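Local coordinates for protein ADP-ribosylating toxin CARDS (Mycoplasma pneumoniae, PDB 4TLV) that transfers the ADP-ribosyl group of NAD(+) to target proteins and causes vacuoles to form in mammalian cells, acting as the bacterium's main virulence factor, at residues Glu73-Ala85 with Val146-Glu158. Sequence-based numbering, arbitrary orientation.
Sequences EHPRRAYLYEIRA and VRSAWLVDAVPVE. With SO4 (sulfate ion), chain G.
R147 and S148 both sit opposite E82 in a classic beta bulge, and the doubled position lets one glutamate meet two side chains of the neighbouring strand. The chain of E82 is extended, its CG anti to the backbone N (chi1 175°), which carries OE1 to R147 NE, 2.8 Å away, in a nearly straight salt bridge. R147 offers the edge of its guanidinium in plane, whereas OE1 is approached from above the carboxylate plane. R147 NH2 adds a weak bond to OE1. Arginine suits this end of the pair because, while NE holds E82, NH1 and NH2 hydrogen-bond to a sulfate, probably from the crystallisation liquor, which R8 also binds. The backbone follows suit: E82 N donates to S148 O, and R147 N to E82 O at 2.9 Å. S148 OG, 3.1 Å from E82 OE1, has its own bond to E179.

Beyond the bulge the pairing is regular and antiparallel, with L80 N to W150 O at 2.8 Å. The flat indole of W150 lies alongside L80, CE3 3.8 Å from L80 CD2, and its CZ3 edge meets E82 CB. Among the side chains of the other face, A149, with its single methyl, puts CB 3.6 Å from Y81 CE1; Y81 OH bonds to R16 O. Farther along, a water joins R77 NE to D153 OD2, and D153 also pairs with R174.

With 9-14 flanking 76-84 and 168-181 flanking 146-156, the two are adjacent inner strands of an antiparallel sheet in the mono-ADP-ribosyltransferase domain, within its pertussis toxin S1-like fold.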
loop_
_atom_site.group_PDB
_atom_site.type_symbol
_atom_site.label_atom_id
_atom_site.label_comp_id
_atom_site.label_asym_id
_atom_site.label_seq_id
_atom_site.Cartn_x
_atom_site.Cartn_y
_atom_site.Cartn_z
ATOM N N GLU A 73 -27.292 -18.629 -4.823
ATOM C CA GLU A 73 -28.088 -18.957 -6.002
ATOM C C GLU A 73 -27.601 -18.153 -7.194
ATOM O O GLU A 73 -27.960 -18.433 -8.344
ATOM C CB GLU A 73 -29.567 -18.674 -5.742
ATOM C CG GLU A 73 -30.094 -19.270 -4.439
ATOM C CD GLU A 73 -29.894 -20.784 -4.340
ATOM O OE1 GLU A 73 -29.268 -21.381 -5.252
ATOM O OE2 GLU A 73 -30.362 -21.375 -3.337
ATOM N N HIS A 74 -26.781 -17.147 -6.908
ATOM C CA HIS A 74 -26.171 -16.348 -7.959
ATOM C C HIS A 74 -24.670 -16.223 -7.719
ATOM O O HIS A 74 -24.217 -15.302 -7.036
ATOM C CB HIS A 74 -26.845 -14.978 -8.051
ATOM C CG HIS A 74 -28.335 -15.056 -8.169
ATOM N ND1 HIS A 74 -28.982 -15.159 -9.382
ATOM C CD2 HIS A 74 -29.304 -15.079 -7.224
ATOM C CE1 HIS A 74 -30.285 -15.227 -9.180
ATOM N NE2 HIS A 74 -30.508 -15.185 -7.878
ATOM N N PRO A 75 -23.897 -17.172 -8.268
ATOM C CA PRO A 75 -22.436 -17.088 -8.315
ATOM C C PRO A 75 -21.995 -15.680 -8.694
ATOM O O PRO A 75 -22.652 -14.980 -9.467
ATOM C CB PRO A 75 -22.070 -18.062 -9.429
ATOM C CG PRO A 75 -23.147 -19.079 -9.375
ATOM C CD PRO A 75 -24.403 -18.360 -8.972
ATOM N N ARG A 76 -20.867 -15.269 -8.142
ATOM C CA ARG A 76 -20.468 -13.877 -8.199
ATOM C C ARG A 76 -19.490 -13.672 -9.355
ATOM O O ARG A 76 -18.415 -14.271 -9.366
ATOM C CB ARG A 76 -19.843 -13.523 -6.859
ATOM C CG ARG A 76 -19.352 -12.129 -6.754
ATOM C CD ARG A 76 -18.551 -12.001 -5.485
ATOM N NE ARG A 76 -19.400 -11.814 -4.317
ATOM C CZ ARG A 76 -18.948 -11.869 -3.065
ATOM N NH1 ARG A 76 -17.652 -12.132 -2.833
ATOM N NH2 ARG A 76 -19.789 -11.659 -2.058
ATOM N N ARG A 77 -19.901 -12.867 -10.339
ATOM C CA ARG A 77 -19.120 -12.595 -11.554
ATOM C C ARG A 77 -19.124 -11.106 -11.910
ATOM O O ARG A 77 -20.093 -10.404 -11.650
ATOM C CB ARG A 77 -19.688 -13.357 -12.755
ATOM C CG ARG A 77 -19.394 -14.845 -12.786
ATOM C CD ARG A 77 -19.824 -15.453 -14.129
ATOM N NE ARG A 77 -19.421 -16.855 -14.239
ATOM C CZ ARG A 77 -20.233 -17.850 -14.597
ATOM N NH1 ARG A 77 -21.505 -17.606 -14.896
ATOM N NH2 ARG A 77 -19.771 -19.095 -14.660
ATOM N N ALA A 78 -18.041 -10.640 -12.525
ATOM C CA ALA A 78 -17.898 -9.227 -12.896
ATOM C C ALA A 78 -16.790 -9.153 -13.928
ATOM O O ALA A 78 -16.322 -10.193 -14.398
ATOM C CB ALA A 78 -17.535 -8.382 -11.663
ATOM N N TYR A 79 -16.380 -7.939 -14.300
ATOM C CA TYR A 79 -15.302 -7.777 -15.267
ATOM C C TYR A 79 -14.215 -6.881 -14.731
ATOM O O TYR A 79 -14.501 -5.872 -14.103
ATOM C CB TYR A 79 -15.829 -7.212 -16.577
ATOM C CG TYR A 79 -16.803 -8.161 -17.213
ATOM C CD1 TYR A 79 -16.356 -9.185 -18.030
ATOM C CD2 TYR A 79 -18.161 -8.067 -16.945
ATOM C CE1 TYR A 79 -17.236 -10.078 -18.598
ATOM C CE2 TYR A 79 -19.053 -8.962 -17.498
ATOM C CZ TYR A 79 -18.582 -9.963 -18.329
ATOM O OH TYR A 79 -19.468 -10.853 -18.895
ATOM N N LEU A 80 -12.973 -7.272 -14.972
ATOM C CA LEU A 80 -11.830 -6.428 -14.645
ATOM C C LEU A 80 -11.474 -5.666 -15.900
ATOM O O LEU A 80 -11.216 -6.271 -16.939
ATOM C CB LEU A 80 -10.645 -7.283 -14.229
ATOM C CG LEU A 80 -9.297 -6.568 -14.067
ATOM C CD1 LEU A 80 -9.335 -5.659 -12.838
ATOM C CD2 LEU A 80 -8.203 -7.599 -13.935
ATOM N N TYR A 81 -11.471 -4.339 -15.807
ATOM C CA TYR A 81 -11.101 -3.504 -16.939
ATOM C C TYR A 81 -9.732 -2.872 -16.769
ATOM O O TYR A 81 -9.405 -2.352 -15.696
ATOM C CB TYR A 81 -12.126 -2.397 -17.117
ATOM C CG TYR A 81 -13.454 -2.937 -17.539
ATOM C CD1 TYR A 81 -13.686 -3.280 -18.868
ATOM C CD2 TYR A 81 -14.474 -3.133 -16.620
ATOM C CE1 TYR A 81 -14.904 -3.783 -19.265
ATOM C CE2 TYR A 81 -15.697 -3.652 -17.012
ATOM C CZ TYR A 81 -15.905 -3.966 -18.335
ATOM O OH TYR A 81 -17.112 -4.479 -18.749
ATOM N N GLU A 82 -8.955 -2.900 -17.848
ATOM C CA GLU A 82 -7.649 -2.261 -17.906
ATOM C C GLU A 82 -7.810 -0.952 -18.671
ATOM O O GLU A 82 -8.286 -0.953 -19.806
ATOM C CB GLU A 82 -6.674 -3.177 -18.639
ATOM C CG GLU A 82 -5.305 -2.563 -18.870
ATOM C CD GLU A 82 -4.395 -3.504 -19.650
ATOM O OE1 GLU A 82 -4.668 -3.737 -20.837
ATOM O OE2 GLU A 82 -3.430 -4.011 -19.064
ATOM N N ILE A 83 -7.413 0.161 -18.051
ATOM C CA ILE A 83 -7.761 1.493 -18.527
ATOM C C ILE A 83 -6.501 2.353 -18.629
ATOM O O ILE A 83 -5.792 2.526 -17.635
ATOM C CB ILE A 83 -8.732 2.179 -17.524
ATOM C CG1 ILE A 83 -9.975 1.312 -17.267
ATOM C CG2 ILE A 83 -9.093 3.594 -17.975
ATOM C CD1 ILE A 83 -10.768 1.709 -16.004
ATOM N N ARG A 84 -6.228 2.895 -19.817
ATOM C CA ARG A 84 -5.078 3.770 -19.998
ATOM C C ARG A 84 -5.356 5.063 -19.256
ATOM O O ARG A 84 -6.391 5.689 -19.459
ATOM C CB ARG A 84 -4.795 4.066 -21.488
ATOM C CG ARG A 84 -3.637 5.032 -21.740
ATOM C CD ARG A 84 -3.381 5.280 -23.264
ATOM N NE ARG A 84 -4.640 5.390 -24.006
ATOM C CZ ARG A 84 -5.425 6.463 -24.003
ATOM N NH1 ARG A 84 -5.074 7.557 -23.322
ATOM N NH2 ARG A 84 -6.572 6.441 -24.675
ATOM N N ALA A 85 -4.418 5.459 -18.402
ATOM C CA ALA A 85 -4.551 6.690 -17.623
ATOM C C ALA A 85 -4.062 7.909 -18.409
ATOM O O ALA A 85 -3.184 7.795 -19.253
ATOM C CB ALA A 85 -3.778 6.570 -16.330
ATOM N N VAL A 146 -10.277 2.514 -22.574
ATOM C CA VAL A 146 -10.427 1.159 -22.035
ATOM C C VAL A 146 -9.818 0.147 -23.003
ATOM O O VAL A 146 -10.310 -0.031 -24.126
ATOM C CB VAL A 146 -11.909 0.815 -21.754
ATOM C CG1 VAL A 146 -12.033 -0.570 -21.105
ATOM C CG2 VAL A 146 -12.542 1.871 -20.848
ATOM N N ARG A 147 -8.721 -0.480 -22.597
ATOM C CA ARG A 147 -8.002 -1.344 -23.522
ATOM C C ARG A 147 -8.513 -2.775 -23.525
ATOM O O ARG A 147 -8.662 -3.372 -24.592
ATOM C CB ARG A 147 -6.492 -1.345 -23.256
ATOM C CG ARG A 147 -5.706 -2.204 -24.277
ATOM C CD ARG A 147 -4.197 -1.936 -24.252
ATOM N NE ARG A 147 -3.532 -2.667 -23.167
ATOM C CZ ARG A 147 -2.218 -2.828 -23.086
ATOM N NH1 ARG A 147 -1.422 -2.311 -24.026
ATOM N NH2 ARG A 147 -1.693 -3.506 -22.078
ATOM N N SER A 148 -8.759 -3.326 -22.335
ATOM C CA SER A 148 -9.026 -4.766 -22.207
ATOM C C SER A 148 -10.013 -5.059 -21.089
ATOM O O SER A 148 -10.253 -4.219 -20.220
ATOM C CB SER A 148 -7.726 -5.523 -21.900
ATOM O OG SER A 148 -6.686 -5.144 -22.788
ATOM N N ALA A 149 -10.564 -6.270 -21.101
ATOM C CA ALA A 149 -11.382 -6.760 -19.996
ATOM C C ALA A 149 -11.147 -8.255 -19.791
ATOM O O ALA A 149 -10.812 -8.959 -20.745
ATOM C CB ALA A 149 -12.839 -6.500 -20.266
ATOM N N TRP A 150 -11.296 -8.716 -18.543
ATOM C CA TRP A 150 -11.282 -10.143 -18.207
ATOM C C TRP A 150 -12.500 -10.448 -17.356
ATOM O O TRP A 150 -12.866 -9.661 -16.486
ATOM C CB TRP A 150 -10.068 -10.522 -17.352
ATOM C CG TRP A 150 -8.755 -10.344 -17.988
ATOM C CD1 TRP A 150 -7.990 -11.310 -18.571
ATOM C CD2 TRP A 150 -8.025 -9.123 -18.107
ATOM N NE1 TRP A 150 -6.821 -10.765 -19.044
ATOM C CE2 TRP A 150 -6.820 -9.421 -18.770
ATOM C CE3 TRP A 150 -8.269 -7.806 -17.702
ATOM C CZ2 TRP A 150 -5.861 -8.451 -19.048
ATOM C CZ3 TRP A 150 -7.320 -6.843 -17.983
ATOM C CH2 TRP A 150 -6.131 -7.171 -18.650
ATOM N N LEU A 151 -13.121 -11.600 -17.585
ATOM C CA LEU A 151 -14.168 -12.078 -16.690
ATOM C C LEU A 151 -13.525 -12.462 -15.362
ATOM O O LEU A 151 -12.512 -13.158 -15.342
ATOM C CB LEU A 151 -14.869 -13.299 -17.298
ATOM C CG LEU A 151 -15.879 -13.988 -16.384
ATOM C CD1 LEU A 151 -17.051 -13.067 -16.056
ATOM C CD2 LEU A 151 -16.368 -15.288 -17.018
ATOM N N VAL A 152 -14.080 -11.996 -14.251
ATOM C CA VAL A 152 -13.545 -12.410 -12.953
ATOM C C VAL A 152 -14.662 -13.033 -12.150
ATOM O O VAL A 152 -15.828 -12.704 -12.342
ATOM C CB VAL A 152 -12.927 -11.247 -12.157
ATOM C CG1 VAL A 152 -11.833 -10.573 -12.975
ATOM C CG2 VAL A 152 -13.992 -10.242 -11.766
ATOM N N ASP A 153 -14.307 -13.950 -11.262
ATOM C CA ASP A 153 -15.305 -14.543 -10.385
ATOM C C ASP A 153 -14.748 -14.732 -8.977
ATOM O O ASP A 153 -13.529 -14.702 -8.754
ATOM C CB ASP A 153 -15.864 -15.853 -10.971
ATOM C CG ASP A 153 -14.799 -16.924 -11.150
ATOM O OD1 ASP A 153 -13.750 -16.845 -10.489
ATOM O OD2 ASP A 153 -15.021 -17.870 -11.937
ATOM N N ALA A 154 -15.655 -14.876 -8.022
ATOM C CA ALA A 154 -15.263 -15.141 -6.653
ATOM C C ALA A 154 -15.713 -16.561 -6.356
ATOM O O ALA A 154 -16.862 -16.902 -6.623
ATOM C CB ALA A 154 -15.943 -14.165 -5.716
ATOM N N VAL A 155 -14.818 -17.374 -5.810
ATOM C CA VAL A 155 -15.138 -18.755 -5.460
ATOM C C VAL A 155 -14.635 -19.114 -4.060
ATOM O O VAL A 155 -13.608 -18.603 -3.604
ATOM C CB VAL A 155 -14.531 -19.725 -6.489
ATOM C CG1 VAL A 155 -15.149 -19.490 -7.854
ATOM C CG2 VAL A 155 -13.026 -19.539 -6.552
ATOM N N PRO A 156 -15.355 -20.010 -3.366
ATOM C CA PRO A 156 -14.905 -20.399 -2.025
ATOM C C PRO A 156 -13.594 -21.190 -2.069
ATOM O O PRO A 156 -13.369 -21.974 -2.991
ATOM C CB PRO A 156 -16.035 -21.301 -1.501
ATOM C CG PRO A 156 -16.829 -21.715 -2.714
ATOM C CD PRO A 156 -16.613 -20.667 -3.777
ATOM N N VAL A 157 -12.764 -21.003 -1.052
ATOM C CA VAL A 157 -11.557 -21.801 -0.864
ATOM C C VAL A 157 -11.902 -23.174 -0.256
ATOM O O VAL A 157 -12.626 -23.255 0.729
ATOM C CB VAL A 157 -10.568 -21.058 0.048
ATOM C CG1 VAL A 157 -9.313 -21.909 0.317
ATOM C CG2 VAL A 157 -10.180 -19.700 -0.591
ATOM N N GLU A 158 -11.369 -24.248 -0.836
ATOM C CA GLU A 158 -11.639 -25.604 -0.334
ATOM C C GLU A 158 -13.124 -25.863 -0.006
ATOM O O GLU A 158 -13.451 -26.239 1.115
ATOM C CB GLU A 158 -10.796 -25.903 0.923
ATOM C CG GLU A 158 -10.624 -27.411 1.186
ATOM C CD GLU A 158 -10.243 -27.765 2.614
ATOM O OE1 GLU A 158 -10.277 -26.885 3.505
ATOM O OE2 GLU A 158 -9.922 -28.951 2.848
HETATM S S SO4 G . 2.053 -2.242 -22.401
HETATM O O1 SO4 G . 1.426 -1.820 -23.651
HETATM O O2 SO4 G . 3.393 -2.805 -22.643
HETATM O O3 SO4 G . 2.189 -1.077 -21.534
HETATM O O4 SO4 G . 1.211 -3.273 -21.762
HETATM O O HOH W 1 -18.614 -17.875 -8.491
HETATM O O HOH W 2 -16.800 -18.208 -13.923
#